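Local coordinates for protein glycoside transferase (Listeria monocytogenes, PDB 6R2M) that probably cleaves glycosidic bonds of an exopolysaccharide outside the cell, at residues Leu36-Lys41 / Pro46-Glu51; Glu28-Lys33 / Glu297-Phe302. All blocks are in the same frame, centred on the assembly; numbering follows the deposited sequence.

Contact 1: residues Leu36-Lys41 / Pro46-Glu51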
loop_
_atom_site.group_PDB
_atom_site.type_symbol
_atom_site.label_atom_id
_atom_site.label_comp_id
_atom_site.label_asym_id
_atom_site.label_seq_id
_atom_site.Cartn_x
_atom_site.Cartn_y
_atom_site.Cartn_z
ATOM N N LEU A 36 -0.414 14.777 12.889
ATOM C CA LEU A 36 -0.663 13.981 11.695
ATOM C C LEU A 36 0.632 13.770 10.929
ATOM O O LEU A 36 1.546 14.601 10.977
ATOM C CB LEU A 36 -1.713 14.641 10.798
ATOM C CG LEU A 36 -3.072 14.822 11.487
ATOM C CD1 LEU A 36 -4.164 15.165 10.487
ATOM C CD2 LEU A 36 -3.438 13.570 12.266
ATOM N N ILE A 37 0.702 12.632 10.234
ATOM C CA ILE A 37 1.874 12.264 9.441
ATOM C C ILE A 37 1.777 12.915 8.067
ATOM O O ILE A 37 0.774 12.754 7.361
ATOM C CB ILE A 37 1.985 10.732 9.330
ATOM C CG1 ILE A 37 1.849 10.065 10.707
ATOM C CG2 ILE A 37 3.289 10.320 8.617
ATOM C CD1 ILE A 37 2.835 10.546 11.732
ATOM N N VAL A 38 2.840 13.643 7.673
ATOM C CA VAL A 38 2.877 14.403 6.428
ATOM C C VAL A 38 3.685 13.645 5.375
ATOM O O VAL A 38 4.511 12.781 5.688
ATOM C CB VAL A 38 3.453 15.813 6.684
ATOM C CG1 VAL A 38 4.959 15.741 6.857
ATOM C CG2 VAL A 38 3.059 16.768 5.560
ATOM N N ASP A 39 3.448 13.979 4.100
ATOM C CA ASP A 39 4.124 13.273 3.016
ATOM C C ASP A 39 5.582 13.700 2.867
ATOM O O ASP A 39 6.443 12.859 2.593
ATOM C CB ASP A 39 3.355 13.426 1.688
ATOM C CG ASP A 39 3.055 14.882 1.297
ATOM O OD1 ASP A 39 3.146 15.806 2.127
ATOM O OD2 ASP A 39 2.690 15.081 0.115
ATOM N N TYR A 40 5.873 14.995 3.016
ATOM C CA TYR A 40 7.238 15.506 3.006
ATOM C C TYR A 40 7.404 16.506 4.136
ATOM O O TYR A 40 6.495 17.296 4.405
ATOM C CB TYR A 40 7.592 16.218 1.698
ATOM C CG TYR A 40 7.477 15.421 0.421
ATOM C CD1 TYR A 40 8.547 14.682 -0.072
ATOM C CD2 TYR A 40 6.303 15.437 -0.313
ATOM C CE1 TYR A 40 8.435 13.988 -1.266
ATOM C CE2 TYR A 40 6.180 14.747 -1.494
ATOM C CZ TYR A 40 7.244 14.014 -1.966
ATOM O OH TYR A 40 7.108 13.331 -3.152
ATOM N N LYS A 41 8.585 16.516 4.750
ATOM C CA LYS A 41 8.890 17.535 5.746
ATOM C C LYS A 41 9.022 18.895 5.070
ATOM O O LYS A 41 9.627 19.014 4.001
ATOM C CB LYS A 41 10.182 17.180 6.483
ATOM C CG LYS A 41 10.489 18.064 7.702
ATOM C CD LYS A 41 11.856 17.687 8.274
ATOM C CE LYS A 41 12.087 18.282 9.663
ATOM N NZ LYS A 41 13.436 17.913 10.196
ATOM N N PRO A 46 1.582 20.441 1.818
ATOM C CA PRO A 46 1.591 19.193 2.589
ATOM C C PRO A 46 0.284 18.435 2.451
ATOM O O PRO A 46 -0.793 19.023 2.330
ATOM C CB PRO A 46 1.788 19.670 4.030
ATOM C CG PRO A 46 1.184 21.032 4.046
ATOM C CD PRO A 46 1.442 21.621 2.686
ATOM N N HIS A 47 0.391 17.109 2.506
ATOM C CA HIS A 47 -0.773 16.234 2.487
ATOM C C HIS A 47 -0.676 15.263 3.648
ATOM O O HIS A 47 0.378 14.652 3.862
ATOM C CB HIS A 47 -0.873 15.478 1.172
ATOM C CG HIS A 47 -1.126 16.370 0.005
ATOM N ND1 HIS A 47 -2.378 16.873 -0.286
ATOM C CD2 HIS A 47 -0.288 16.872 -0.931
ATOM C CE1 HIS A 47 -2.300 17.633 -1.364
ATOM N NE2 HIS A 47 -1.042 17.648 -1.777
ATOM N N TYR A 48 -1.774 15.130 4.389
ATOM C CA TYR A 48 -1.870 14.251 5.551
ATOM C C TYR A 48 -2.719 13.055 5.132
ATOM O O TYR A 48 -3.940 13.064 5.268
ATOM C CB TYR A 48 -2.464 14.992 6.746
ATOM C CG TYR A 48 -1.797 16.327 6.954
ATOM C CD1 TYR A 48 -0.506 16.402 7.459
ATOM C CD2 TYR A 48 -2.444 17.501 6.606
ATOM C CE1 TYR A 48 0.122 17.634 7.630
ATOM C CE2 TYR A 48 -1.833 18.728 6.776
ATOM C CZ TYR A 48 -0.553 18.786 7.284
ATOM O OH TYR A 48 0.054 20.013 7.456
ATOM N N LEU A 49 -2.046 12.014 4.639
ATOM C CA LEU A 49 -2.676 10.953 3.854
ATOM C C LEU A 49 -3.131 9.783 4.723
ATOM O O LEU A 49 -2.423 9.370 5.643
ATOM C CB LEU A 49 -1.694 10.427 2.801
ATOM C CG LEU A 49 -1.150 11.473 1.816
ATOM C CD1 LEU A 49 0.035 10.908 1.050
ATOM C CD2 LEU A 49 -2.246 11.868 0.845
ATOM N N ALA A 50 -4.322 9.242 4.413
ATOM C CA ALA A 50 -4.718 7.979 5.025
ATOM C C ALA A 50 -3.711 6.892 4.702
ATOM O O ALA A 50 -3.506 5.966 5.504
ATOM C CB ALA A 50 -6.125 7.570 4.560
ATOM N N GLU A 51 -3.083 6.990 3.532
ATOM C CA GLU A 51 -2.036 6.064 3.140
ATOM C C GLU A 51 -0.895 6.072 4.148
ATOM O O GLU A 51 -0.426 5.011 4.589
ATOM C CB GLU A 51 -1.545 6.459 1.748
ATOM C CG GLU A 51 -0.355 5.690 1.241
ATOM C CD GLU A 51 0.062 6.211 -0.106
ATOM O OE1 GLU A 51 0.771 7.236 -0.151
ATOM O OE2 GLU A 51 -0.345 5.608 -1.110
HETATM O O HOH W 1 0.842 12.024 4.747
HETATM O O HOH W 2 -1.397 10.977 7.718
#
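Val38 packs its CG2 branch against Pro46 and Tyr48. That methyl sits 3.5 Å from Pro46 CB and 3.7 Å from Tyr48 CE1, touching both the proline and, obliquely, the tyrosine ring, while Leu36 comes up at about a right angle with its CB near CD1 of the same Tyr48 ring. Next to this apolar knot, Asp39 turns its carboxylate back onto His47. With chi1 at 53°, CG lies between the backbone N and the carbonyl carbon, which brings OD1 to 3.1 Å from the backbone N of His47. The N-H points nearly straight at it (165°) but arrives from above the carboxylate plane, 56° out of it. A weak bond from Asp39 N to His47 O completes the pairing. OD1 also takes a weak bond from Tyr40 N; OD2 only rests at the edge of the imidazole, in its plane, 3.6 Å from His47 CD2. The polar end of that ring is held elsewhere, ND1 bonding Glu90.

Toward Leu49 direct bonds give way to water, apart from a CA-H...O contact of Tyr48 CA with Ile37 O. One molecule donates to Ile37 O (2.7 Å) and to His47 O (2.8 Å) and accepts from Leu49 N at 2.9 Å; a second, donating twice, links Ile37 O to Leu49 O. Leu49 is the N-cap residue of helix 50-62, so the waters connect the start of that helix to Ile37. The arrangement is an inter-helix loop doubled back at a helix N-terminus, consistent with the (alpha/alpha)6 barrel of GH8-like glycosidases.

Contact 2: residues Glu28-Lys33 / Glu297-Phe302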
loop_
_atom_site.group_PDB
_atom_site.type_symbol
_atom_site.label_atom_id
_atom_site.label_comp_id
_atom_site.label_asym_id
_atom_site.label_seq_id
_atom_site.Cartn_x
_atom_site.Cartn_y
_atom_site.Cartn_z
ATOM N N GLU A 28 10.031 13.194 14.822
ATOM C CA GLU A 28 10.888 14.361 14.632
ATOM C C GLU A 28 10.791 14.949 13.227
ATOM O O GLU A 28 11.038 16.148 13.046
ATOM C CB GLU A 28 12.340 13.990 14.953
ATOM C CG GLU A 28 13.378 15.051 14.601
ATOM C CD GLU A 28 13.405 16.201 15.589
ATOM O OE1 GLU A 28 13.899 17.294 15.225
ATOM O OE2 GLU A 28 12.941 16.011 16.735
ATOM N N ASN A 29 10.442 14.153 12.221
ATOM C CA ASN A 29 10.598 14.620 10.850
ATOM C C ASN A 29 9.346 14.579 10.000
ATOM O O ASN A 29 9.258 15.344 9.042
ATOM C CB ASN A 29 11.676 13.809 10.131
ATOM C CG ASN A 29 13.044 14.042 10.723
ATOM O OD1 ASN A 29 13.652 15.087 10.493
ATOM N ND2 ASN A 29 13.532 13.081 11.508
ATOM N N TYR A 30 8.399 13.695 10.290
ATOM C CA TYR A 30 7.225 13.548 9.444
ATOM C C TYR A 30 5.936 13.861 10.188
ATOM O O TYR A 30 4.862 13.469 9.728
ATOM C CB TYR A 30 7.149 12.129 8.878
ATOM C CG TYR A 30 8.099 11.841 7.737
ATOM C CD1 TYR A 30 7.911 12.405 6.476
ATOM C CD2 TYR A 30 9.161 10.955 7.907
ATOM C CE1 TYR A 30 8.778 12.116 5.428
ATOM C CE2 TYR A 30 10.028 10.651 6.863
ATOM C CZ TYR A 30 9.836 11.237 5.633
ATOM O OH TYR A 30 10.704 10.926 4.613
ATOM N N THR A 31 6.001 14.538 11.331
ATOM C CA THR A 31 4.801 14.810 12.110
ATOM C C THR A 31 4.545 16.306 12.185
ATOM O O THR A 31 5.419 17.075 12.602
ATOM C CB THR A 31 4.918 14.216 13.518
ATOM O OG1 THR A 31 5.198 12.819 13.415
ATOM C CG2 THR A 31 3.612 14.351 14.250
ATOM N N ALA A 32 3.345 16.712 11.791
ATOM C CA ALA A 32 2.935 18.101 11.931
ATOM C C ALA A 32 2.534 18.386 13.377
ATOM O O ALA A 32 2.419 17.483 14.211
ATOM C CB ALA A 32 1.780 18.412 10.977
ATOM N N LYS A 33 2.310 19.673 13.674
ATOM C CA LYS A 33 2.019 20.082 15.048
ATOM C C LYS A 33 0.756 19.421 15.594
ATOM O O LYS A 33 0.658 19.177 16.803
ATOM C CB LYS A 33 1.885 21.604 15.123
ATOM C CG LYS A 33 3.210 22.353 15.084
ATOM C CD LYS A 33 3.894 22.354 16.444
ATOM C CE LYS A 33 5.186 23.158 16.414
ATOM N NZ LYS A 33 4.974 24.596 16.757
ATOM N N GLU A 297 12.864 15.945 3.602
ATOM C CA GLU A 297 12.295 16.973 2.739
ATOM C C GLU A 297 12.066 16.463 1.323
ATOM O O GLU A 297 11.149 16.935 0.643
ATOM C CB GLU A 297 13.201 18.210 2.704
ATOM C CG GLU A 297 13.280 18.945 4.023
ATOM C CD GLU A 297 14.103 20.224 3.940
ATOM O OE1 GLU A 297 15.021 20.298 3.096
ATOM O OE2 GLU A 297 13.824 21.147 4.732
ATOM N N THR A 298 12.868 15.504 0.861
ATOM C CA THR A 298 12.738 14.987 -0.494
ATOM C C THR A 298 12.256 13.550 -0.566
ATOM O O THR A 298 11.894 13.099 -1.664
ATOM C CB THR A 298 14.071 15.085 -1.247
ATOM O OG1 THR A 298 15.067 14.299 -0.581
ATOM C CG2 THR A 298 14.523 16.538 -1.334
ATOM N N THR A 299 12.272 12.815 0.547
ATOM C CA THR A 299 11.797 11.435 0.597
ATOM C C THR A 299 10.339 11.429 1.026
ATOM O O THR A 299 10.024 11.689 2.192
ATOM C CB THR A 299 12.630 10.601 1.568
ATOM O OG1 THR A 299 14.011 10.690 1.199
ATOM C CG2 THR A 299 12.219 9.139 1.540
ATOM N N HIS A 300 9.459 11.089 0.093
ATOM C CA HIS A 300 8.056 10.899 0.436
ATOM C C HIS A 300 7.938 9.852 1.531
ATOM O O HIS A 300 8.645 8.844 1.521
ATOM C CB HIS A 300 7.305 10.456 -0.809
ATOM C CG HIS A 300 5.822 10.575 -0.715
ATOM N ND1 HIS A 300 5.060 9.800 0.135
ATOM C CD2 HIS A 300 4.952 11.350 -1.403
ATOM C CE1 HIS A 300 3.784 10.113 -0.018
ATOM N NE2 HIS A 300 3.692 11.047 -0.948
ATOM N N PHE A 301 7.048 10.106 2.489
ATOM C CA PHE A 301 6.823 9.128 3.549
ATOM C C PHE A 301 6.572 7.732 2.984
ATOM O O PHE A 301 7.016 6.730 3.562
ATOM C CB PHE A 301 5.652 9.571 4.425
ATOM C CG PHE A 301 5.497 8.741 5.650
ATOM C CD1 PHE A 301 6.351 8.912 6.724
ATOM C CD2 PHE A 301 4.511 7.758 5.714
ATOM C CE1 PHE A 301 6.204 8.117 7.868
ATOM C CE2 PHE A 301 4.354 6.976 6.831
ATOM C CZ PHE A 301 5.203 7.149 7.916
ATOM N N PHE A 302 5.853 7.643 1.860
ATOM C CA PHE A 302 5.576 6.342 1.243
ATOM C C PHE A 302 6.858 5.570 0.976
ATOM O O PHE A 302 6.929 4.366 1.239
ATOM C CB PHE A 302 4.813 6.532 -0.063
ATOM C CG PHE A 302 4.251 5.257 -0.657
ATOM C CD1 PHE A 302 3.052 4.722 -0.196
ATOM C CD2 PHE A 302 4.875 4.641 -1.742
ATOM C CE1 PHE A 302 2.502 3.578 -0.792
ATOM C CE2 PHE A 302 4.334 3.510 -2.324
ATOM C CZ PHE A 302 3.147 2.977 -1.857
#
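Tyr30 carries this contact: it buries more surface here than any other residue, and both its ring and its hydroxyl are used. The hydroxyl donates to the backbone carbonyl of Thr299, Tyr30 OH to Thr299 O being a short 2.6 Å, with the donor tilted 31° from the carbonyl plane. That oxygen lies at the edge of the phenol, near its plane, so the bond fixes the far end of a buried ring and satisfies its one polar atom. Thr299 adds its CB beside the hydroxyl, whereas its own OG1 turns to Asn295 O.

Phe301, second in buried surface, makes a T-shaped pair with Tyr30. The phenylalanine supplies the edge: its CD1 stands over one face of the tyrosine, nearer the rim than the middle, 3.6 Å from Tyr30 CG. The ring planes are 76° apart and the centroids of Tyr30 and Phe301 are separated by 5.1 Å. With CG of Phe301 anti to the backbone N (chi1 -171°), the ring is turned so that CD1 lies over the Tyr30 face. Val26 and Ile37 also touch the phenylalanine, and Tyr304 meets the Tyr30 ring.

Between the two partners of Tyr30, His300 occupies the N-cap position and accepts from Phe302 N through ND1, at 2.9 Å and in the plane of the imidazole. A residue just past helix 21-29 is thus pinned to the capped start of helix 301-312, so that the first and last helices of the chain meet, consistent with the closing of an (alpha/alpha)6 barrel.

How the contacts relate
Contact 1 lies, along the chain, inside the long excursion that contact 2 closes, and their centres are only about 7 Å apart. Segment 36-41 runs alongside both partners of contact 2 and bonds to each: Asp39 O takes the backbone N-H of Phe301 at 2.8 Å, and Val38 pairs with Tyr30 through the backbone. Lys41 NZ reaches Asn29 OD1, also 2.8 Å away. The Tyr40 and His300 rings meet edge-to-face, and Glu51 packs against Phe302, bringing helix 50-62 beside helix 301-312. Three helix ends, those of 21-29, 50-62 and 301-312, therefore converge on one loop. No ligand marks a binding site here.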